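Local coordinates for membrane-associated lipoprotein (Ureaplasma parvum, PDB 3K63) that is of unknown function but is a membrane-associated lipoprotein, represented here by its lipoprotein-associated type-17 domain, at residues A[30-33]-A[34-38]. Residues are numbered along the deposited sequence; the frame is centred on the assembly and turned at random.
Sequences DQLL and PSQIY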
loop_
_atom_site.group_PDB
_atom_site.type_symbol
_atom_site.label_atom_id
_atom_site.label_comp_id
_atom_site.label_asym_id
_atom_site.label_seq_id
_atom_site.Cartn_x
_atom_site.Cartn_y
_atom_site.Cartn_z
ATOM N N ASP A 30 -11.514 0.740 1.336
ATOM C CA ASP A 30 -12.302 0.401 2.511
ATOM C C ASP A 30 -13.186 -0.838 2.392
ATOM O O ASP A 30 -13.925 -1.149 3.313
ATOM C CB ASP A 30 -13.135 1.611 2.977
ATOM C CG ASP A 30 -14.113 2.119 1.922
ATOM O OD1 ASP A 30 -14.235 1.496 0.843
ATOM O OD2 ASP A 30 -14.767 3.153 2.193
ATOM N N GLN A 31 -13.122 -1.530 1.258
ATOM C CA GLN A 31 -13.905 -2.750 1.052
ATOM C C GLN A 31 -12.926 -3.937 1.037
ATOM O O GLN A 31 -13.316 -5.095 0.837
ATOM C CB GLN A 31 -14.672 -2.689 -0.276
ATOM C CG GLN A 31 -15.803 -1.660 -0.293
ATOM C CD GLN A 31 -16.366 -1.416 -1.694
ATOM O OE1 GLN A 31 -15.802 -1.874 -2.696
ATOM N NE2 GLN A 31 -17.476 -0.680 -1.771
ATOM N N LEU A 32 -11.648 -3.641 1.276
ATOM C CA LEU A 32 -10.605 -4.669 1.266
ATOM C C LEU A 32 -9.838 -4.818 2.563
ATOM O O LEU A 32 -9.237 -3.875 3.061
ATOM C CB LEU A 32 -9.608 -4.398 0.149
ATOM C CG LEU A 32 -10.104 -4.591 -1.276
ATOM C CD1 LEU A 32 -9.084 -3.997 -2.212
ATOM C CD2 LEU A 32 -10.332 -6.068 -1.569
ATOM N N LEU A 33 -9.855 -6.024 3.105
ATOM C CA LEU A 33 -9.130 -6.294 4.335
ATOM C C LEU A 33 -7.632 -6.290 4.024
ATOM O O LEU A 33 -7.217 -6.688 2.931
ATOM C CB LEU A 33 -9.517 -7.664 4.880
ATOM C CG LEU A 33 -10.886 -7.822 5.545
ATOM C CD1 LEU A 33 -11.261 -9.300 5.589
ATOM C CD2 LEU A 33 -10.863 -7.208 6.954
ATOM N N PRO A 34 -6.806 -5.806 4.960
ATOM C CA PRO A 34 -5.380 -5.817 4.654
ATOM C C PRO A 34 -4.918 -7.196 4.208
ATOM O O PRO A 34 -4.129 -7.305 3.269
ATOM C CB PRO A 34 -4.746 -5.376 5.964
ATOM C CG PRO A 34 -5.720 -4.316 6.417
ATOM C CD PRO A 34 -7.089 -4.944 6.121
ATOM N N SER A 35 -5.429 -8.248 4.851
ATOM C CA SER A 35 -5.033 -9.615 4.513
ATOM C C SER A 35 -5.350 -9.987 3.071
ATOM O O SER A 35 -4.574 -10.693 2.440
ATOM C CB SER A 35 -5.666 -10.618 5.491
ATOM O OG SER A 35 -7.082 -10.586 5.441
ATOM N N GLN A 36 -6.476 -9.518 2.545
ATOM C CA GLN A 36 -6.837 -9.797 1.153
ATOM C C GLN A 36 -5.795 -9.188 0.202
ATOM O O GLN A 36 -5.360 -9.826 -0.756
ATOM C CB GLN A 36 -8.213 -9.206 0.815
ATOM C CG GLN A 36 -9.393 -9.828 1.552
ATOM C CD GLN A 36 -10.678 -9.082 1.287
ATOM O OE1 GLN A 36 -10.952 -8.038 1.896
ATOM N NE2 GLN A 36 -11.463 -9.596 0.347
ATOM N N ILE A 37 -5.398 -7.948 0.473
ATOM C CA ILE A 37 -4.420 -7.262 -0.367
ATOM C C ILE A 37 -3.054 -7.954 -0.309
ATOM O O ILE A 37 -2.401 -8.162 -1.329
ATOM C CB ILE A 37 -4.294 -5.771 0.057
ATOM C CG1 ILE A 37 -5.594 -5.033 -0.301
ATOM C CG2 ILE A 37 -3.084 -5.125 -0.628
ATOM C CD1 ILE A 37 -5.724 -3.627 0.294
ATOM N N TYR A 38 -2.642 -8.316 0.899
ATOM C CA TYR A 38 -1.375 -8.993 1.132
ATOM C C TYR A 38 -1.267 -10.340 0.390
ATOM O O TYR A 38 -0.194 -10.728 -0.060
ATOM C CB TYR A 38 -1.230 -9.233 2.628
ATOM C CG TYR A 38 -0.008 -10.030 3.036
ATOM C CD1 TYR A 38 1.202 -9.399 3.296
ATOM C CD2 TYR A 38 -0.074 -11.408 3.179
ATOM C CE1 TYR A 38 2.320 -10.128 3.696
ATOM C CE2 TYR A 38 1.027 -12.144 3.573
ATOM C CZ TYR A 38 2.225 -11.504 3.832
ATOM O OH TYR A 38 3.340 -12.230 4.221
#
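At the N-terminus of helix 34-40, Q36 reaches back to the backbone of L33, the N-cap residue, and supplies one half of a capping box, in which the residue three places after the N-cap accepts a bond from the N-cap N-H. The bond from L33 N to Q36 OE1 is short, 2.6 Å, and nearly straight, with an angle of 170° at the hydrogen. It meets the amide oxygen at a C=O...N angle of 142°, the donor tilted slightly from the carbonyl plane. With CG anti to its own carbonyl carbon, the Q36 chain runs extended to CD, and the turn of the amide about its last torsion (chi3 -81°) presents OE1 to L33 N. A leucine at the N-cap has no side-chain oxygen to return the bond, so only this half of the box is formed. Separately, L33 O accepts the weak bonds that begin the helix pattern, from Q36 N at 3.0 Å and from I37 N at 3.3 Å.

Carbon atoms of L32 and L33 flank the amide oxygen. L33 CB lies 3.3 Å from Q36 OE1, and the two side chains pass each other at a slant, while L32 crosses Q36 at about a right angle, its CD2 branch 4.0 Å from the same oxygen. L32 also meets I37, the next residue along the same helix, its CB 4.0 Å from the I37 CD1 methyl.

P34 begins the helix; its nitrogen carries no hydrogen, which costs nothing at the first position, where no earlier turn offers an acceptor. Outward, P34 packs on A73 and N74 and, with I37, on L79, so the capped end lies against helix 70-76 and strand 79-87, the middle strand of the three-stranded antiparallel sheet. S35 OG, hydrogen-bonded to E112 and N74, lies 3.8 Å from L33 CB.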